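Local atomic coordinates of paenibacillus xanthan lyase (Paenibacillus, PDB entry 6F2P), a protein that cleaves the polysaccharide xanthan as a lyase, probably by the beta-elimination chemistry of polysaccharide lyase family 8. Residues 1-6 against 184-189; 479-484 against 499-504. One frame throughout, in Å; residues are numbered along the deposited sequence.

Contact 1. Residues 1-6 against 184-189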
loop_
_atom_site.group_PDB
_atom_site.type_symbol
_atom_site.label_atom_id
_atom_site.label_comp_id
_atom_site.label_asym_id
_atom_site.label_seq_id
_atom_site.Cartn_x
_atom_site.Cartn_y
_atom_site.Cartn_z
ATOM N N PRO A 1 -33.412 -34.742 10.460
ATOM C CA PRO A 1 -33.687 -33.848 11.595
ATOM C C PRO A 1 -33.816 -34.594 12.939
ATOM O O PRO A 1 -34.599 -35.546 13.037
ATOM C CB PRO A 1 -35.008 -33.181 11.198
ATOM C CG PRO A 1 -34.977 -33.172 9.689
ATOM C CD PRO A 1 -34.274 -34.454 9.296
ATOM N N ARG A 2 -33.053 -34.140 13.944
ATOM C CA ARG A 2 -32.876 -34.790 15.271
ATOM C C ARG A 2 -32.083 -36.110 15.245
ATOM O O ARG A 2 -31.568 -36.567 16.273
ATOM C CB ARG A 2 -34.191 -34.954 16.055
ATOM C CG ARG A 2 -33.985 -35.267 17.550
ATOM C CD ARG A 2 -33.049 -34.245 18.208
ATOM N NE ARG A 2 -32.926 -34.427 19.655
ATOM C CZ ARG A 2 -31.773 -34.598 20.302
ATOM N NH1 ARG A 2 -30.626 -34.612 19.634
ATOM N NH2 ARG A 2 -31.764 -34.755 21.622
ATOM N N ALA A 3 -31.996 -36.711 14.066
ATOM C CA ALA A 3 -31.135 -37.856 13.846
ATOM C C ALA A 3 -30.582 -37.735 12.445
ATOM O O ALA A 3 -29.379 -37.556 12.265
ATOM C CB ALA A 3 -31.903 -39.170 14.024
ATOM N N ASP A 4 -31.468 -37.782 11.456
ATOM C CA ASP A 4 -31.022 -37.998 10.088
ATOM C C ASP A 4 -30.313 -36.827 9.414
ATOM O O ASP A 4 -29.460 -37.054 8.561
ATOM C CB ASP A 4 -32.132 -38.597 9.216
ATOM C CG ASP A 4 -32.203 -40.111 9.338
ATOM O OD1 ASP A 4 -31.451 -40.806 8.617
ATOM O OD2 ASP A 4 -32.995 -40.608 10.169
ATOM N N GLU A 5 -30.617 -35.588 9.789
ATOM C CA GLU A 5 -29.866 -34.488 9.186
ATOM C C GLU A 5 -28.448 -34.483 9.735
ATOM O O GLU A 5 -27.477 -34.253 9.010
ATOM C CB GLU A 5 -30.527 -33.126 9.385
ATOM C CG GLU A 5 -29.799 -32.026 8.611
ATOM C CD GLU A 5 -30.553 -30.711 8.556
ATOM O OE1 GLU A 5 -31.707 -30.644 9.039
ATOM O OE2 GLU A 5 -29.981 -29.734 8.019
ATOM N N PHE A 6 -28.342 -34.752 11.028
ATOM C CA PHE A 6 -27.047 -34.959 11.654
ATOM C C PHE A 6 -26.326 -36.158 11.046
ATOM O O PHE A 6 -25.144 -36.070 10.725
ATOM C CB PHE A 6 -27.232 -35.157 13.144
ATOM C CG PHE A 6 -27.857 -33.982 13.831
ATOM C CD1 PHE A 6 -27.199 -32.768 13.888
ATOM C CD2 PHE A 6 -29.095 -34.092 14.433
ATOM C CE1 PHE A 6 -27.767 -31.686 14.534
ATOM C CE2 PHE A 6 -29.668 -33.014 15.080
ATOM C CZ PHE A 6 -29.003 -31.809 15.132
ATOM N N LEU A 184 -21.896 -34.288 15.887
ATOM C CA LEU A 184 -21.716 -35.593 16.496
ATOM C C LEU A 184 -22.678 -35.808 17.659
ATOM O O LEU A 184 -23.176 -36.920 17.859
ATOM C CB LEU A 184 -20.274 -35.767 16.973
ATOM C CG LEU A 184 -19.217 -35.769 15.874
ATOM C CD1 LEU A 184 -17.843 -35.911 16.490
ATOM C CD2 LEU A 184 -19.482 -36.869 14.856
ATOM N N ASN A 185 -22.940 -34.744 18.418
ATOM C CA ASN A 185 -23.804 -34.847 19.589
ATOM C C ASN A 185 -25.265 -34.527 19.285
ATOM O O ASN A 185 -26.097 -34.451 20.192
ATOM C CB ASN A 185 -23.311 -33.942 20.713
ATOM C CG ASN A 185 -23.879 -34.337 22.058
ATOM O OD1 ASN A 185 -24.038 -35.523 22.340
ATOM N ND2 ASN A 185 -24.219 -33.347 22.880
ATOM N N LYS A 186 -25.564 -34.337 18.002
ATOM C CA LYS A 186 -26.926 -34.045 17.542
ATOM C C LYS A 186 -27.559 -32.872 18.304
ATOM O O LYS A 186 -28.664 -32.971 18.832
ATOM C CB LYS A 186 -27.791 -35.314 17.592
ATOM C CG LYS A 186 -27.196 -36.440 16.754
ATOM C CD LYS A 186 -28.187 -37.523 16.348
ATOM C CE LYS A 186 -27.523 -38.482 15.363
ATOM N NZ LYS A 186 -28.428 -39.478 14.718
ATOM N N ASP A 187 -26.834 -31.762 18.343
ATOM C CA ASP A 187 -27.206 -30.600 19.131
ATOM C C ASP A 187 -27.291 -29.382 18.194
ATOM O O ASP A 187 -26.304 -28.665 18.002
ATOM C CB ASP A 187 -26.130 -30.391 20.195
ATOM C CG ASP A 187 -26.456 -29.270 21.166
ATOM O OD1 ASP A 187 -27.394 -28.483 20.901
ATOM O OD2 ASP A 187 -25.747 -29.165 22.197
ATOM N N SER A 188 -28.464 -29.156 17.604
ATOM C CA SER A 188 -28.658 -28.055 16.644
ATOM C C SER A 188 -28.148 -26.702 17.141
ATOM O O SER A 188 -27.466 -25.984 16.409
ATOM C CB SER A 188 -30.129 -27.926 16.240
ATOM O OG SER A 188 -30.954 -27.724 17.375
ATOM N N ALA A 189 -28.467 -26.363 18.385
ATOM C CA ALA A 189 -28.015 -25.103 18.963
ATOM C C ALA A 189 -26.489 -24.988 18.923
ATOM O O ALA A 189 -25.937 -23.926 18.613
ATOM C CB ALA A 189 -28.525 -24.964 20.386
#
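F6 and K186 carry most of this contact, and it is chiefly apolar. The ring of F6 lies flat against the backbone of K186, whose CA sits 3.6 Å from the ring centroid and 3° off its normal, a CH-pi contact over the face. K186 CB covers the same face, 3.6 Å from F6 CD2, while F6 CZ reaches the start of the next helix at S188 N (3.7 Å). W249 meets the F6 ring from outside the two segments.

The hydrogen bond across the contact lies at the end of the lysine. Extended beyond CG, the K186 chain runs past the R2 and A3 backbone until NZ donates a long bond of 3.3 Å to A3 O, from above the carbonyl plane; the stronger partner of NZ is D7, in a salt bridge. At the K186 carbonyl, poorly ordered R2 brings NH1 near O at an angle too poor for a hydrogen bond.

Backbone geometry presents K186 to the ring. With positive phi (52°) it is the C-prime residue of the Schellman motif that ends helix 168-184. D187 then stands at the N-cap of helix 188-197. The start of helix 4-18 thus packs, through F6, on the tight interhelix turn of the alpha-helical domain.

Contact 2. Residues 479-484 against 499-504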
loop_
_atom_site.group_PDB
_atom_site.type_symbol
_atom_site.label_atom_id
_atom_site.label_comp_id
_atom_site.label_asym_id
_atom_site.label_seq_id
_atom_site.Cartn_x
_atom_site.Cartn_y
_atom_site.Cartn_z
ATOM N N SER A 479 22.112 3.129 10.858
ATOM C CA SER A 479 21.950 4.438 10.244
ATOM C C SER A 479 21.578 4.240 8.782
ATOM O O SER A 479 20.975 5.124 8.161
ATOM C CB SER A 479 23.227 5.267 10.349
ATOM O OG SER A 479 24.275 4.685 9.590
ATOM N N LEU A 480 21.942 3.070 8.252
ATOM C CA LEU A 480 21.772 2.748 6.841
ATOM C C LEU A 480 20.416 3.174 6.333
ATOM O O LEU A 480 19.391 2.907 6.959
ATOM C CB LEU A 480 21.973 1.248 6.575
ATOM C CG LEU A 480 21.744 0.850 5.110
ATOM C CD1 LEU A 480 22.664 1.628 4.170
ATOM C CD2 LEU A 480 21.897 -0.647 4.873
ATOM N N THR A 481 20.421 3.863 5.201
ATOM C CA THR A 481 19.187 4.292 4.574
ATOM C C THR A 481 19.385 4.314 3.064
ATOM O O THR A 481 20.509 4.463 2.578
ATOM C CB THR A 481 18.759 5.669 5.105
ATOM O OG1 THR A 481 17.385 5.909 4.785
ATOM C CG2 THR A 481 19.642 6.763 4.526
ATOM N N ALA A 482 18.303 4.134 2.318
ATOM C CA ALA A 482 18.401 4.093 0.865
ATOM C C ALA A 482 17.056 4.307 0.193
ATOM O O ALA A 482 16.006 4.041 0.782
ATOM C CB ALA A 482 18.984 2.775 0.428
ATOM N N LYS A 483 17.097 4.790 -1.047
ATOM C CA LYS A 483 15.898 4.870 -1.873
ATOM C C LYS A 483 15.980 3.870 -3.025
ATOM O O LYS A 483 16.775 4.019 -3.965
ATOM C CB LYS A 483 15.652 6.296 -2.358
ATOM C CG LYS A 483 15.131 7.193 -1.259
ATOM C CD LYS A 483 15.451 8.658 -1.494
ATOM C CE LYS A 483 14.904 9.504 -0.355
ATOM N NZ LYS A 483 15.090 10.961 -0.575
ATOM N N LYS A 484 15.158 2.832 -2.920
ATOM C CA LYS A 484 15.166 1.729 -3.866
ATOM C C LYS A 484 13.853 1.731 -4.635
ATOM O O LYS A 484 12.769 1.809 -4.039
ATOM C CB LYS A 484 15.339 0.405 -3.116
ATOM C CG LYS A 484 16.531 0.390 -2.180
ATOM C CD LYS A 484 16.454 -0.745 -1.152
ATOM C CE LYS A 484 16.457 -2.122 -1.820
ATOM N NZ LYS A 484 17.760 -2.466 -2.455
ATOM N N GLY A 499 20.677 7.735 -2.930
ATOM C CA GLY A 499 20.569 8.229 -1.570
ATOM C C GLY A 499 21.080 7.226 -0.552
ATOM O O GLY A 499 20.731 7.303 0.619
ATOM N N ILE A 500 21.902 6.281 -1.000
ATOM C CA ILE A 500 22.418 5.241 -0.124
ATOM C C ILE A 500 23.459 5.821 0.816
ATOM O O ILE A 500 24.552 6.175 0.389
ATOM C CB ILE A 500 23.049 4.083 -0.914
ATOM C CG1 ILE A 500 22.059 3.535 -1.942
ATOM C CG2 ILE A 500 23.477 2.977 0.039
ATOM C CD1 ILE A 500 22.643 2.486 -2.855
ATOM N N ALA A 501 23.104 5.914 2.095
ATOM C CA ALA A 501 23.942 6.570 3.090
ATOM C C ALA A 501 24.016 5.797 4.419
ATOM O O ALA A 501 23.017 5.260 4.911
ATOM C CB ALA A 501 23.451 7.992 3.325
ATOM N N SER A 502 25.208 5.755 4.999
ATOM C CA SER A 502 25.412 5.050 6.251
ATOM C C SER A 502 26.583 5.641 7.024
ATOM O O SER A 502 27.531 6.155 6.433
ATOM C CB SER A 502 25.658 3.561 5.984
ATOM O OG SER A 502 26.175 2.927 7.136
ATOM N N THR A 503 26.505 5.571 8.347
ATOM C CA THR A 503 27.631 5.929 9.197
ATOM C C THR A 503 27.957 4.779 10.139
ATOM O O THR A 503 28.466 4.998 11.235
ATOM C CB THR A 503 27.340 7.185 10.028
ATOM O OG1 THR A 503 26.045 7.073 10.631
ATOM C CG2 THR A 503 27.381 8.423 9.152
ATOM N N ASP A 504 27.675 3.554 9.697
ATOM C CA ASP A 504 27.784 2.375 10.560
ATOM C C ASP A 504 29.172 1.740 10.511
ATOM O O ASP A 504 29.427 0.746 11.190
ATOM C CB ASP A 504 26.732 1.317 10.182
ATOM C CG ASP A 504 25.315 1.847 10.235
ATOM O OD1 ASP A 504 24.812 2.086 11.350
ATOM O OD2 ASP A 504 24.689 2.015 9.165
#
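S479 and D504 meet through a compact polar network at the end of the strand pair, just before strand 481-488 and just after strand 493-501. S479 N donates to D504 OD1 (2.9 Å, 168°) on the syn lone pair, and S479 OG donates to D504 OD2 at 2.7 Å from above the carboxylate plane. With chi1 at 66°, S479 OG stands between its own backbone N and carbonyl carbon, where it also accepts from T503 N in an almost straight bond of 2.7 Å and from T503 OG1 at 3.1 Å. L480 N adds a weak bond to D504 OD2.

The second shell sets the carboxylate. S502 OG donates to D504 OD2 at 2.7 Å from the same face as S479 OG, and accepts from D504 N in an ST turn, so D504 is held at both its side chain and its backbone.

Next along the strands, T481 and A501 form an antiparallel hydrogen-bonded pair, each N bonding to the other's O at 3.0 Å. L480 CA-H points at A501 O and I500 CA-H at T481 O. A482 CB packs on I500 CG1 (4.0 Å).

This hairpin pair lies inside the nine-stranded antiparallel sheet: strand 466-474 flanks 481-488, and strand 613-621 flanks 493-501, where G499 and I500 face G613 in a G1 beta bulge.

In the fold
The two contacts belong to different domains and share no element, their centres about 64 Å apart on opposite sides of the chain's centre. Contact 1 is a surface contact of the alpha-helical part, joining the chain's N-terminus to a turn 178 residues later; the regular structure between is helix, with no strand. Contact 2, partly buried, joins two strands of one hairpin in the super-sandwich domain, only 15 residues apart. Chemistry follows place. Where a helix start meets an interhelix turn, an aromatic face and an aliphatic lysine chain do most of the work, with one long hydrogen bond; between strands, paired backbone bonds give way at the strand ends to hydroxyls gathered round one carboxylate.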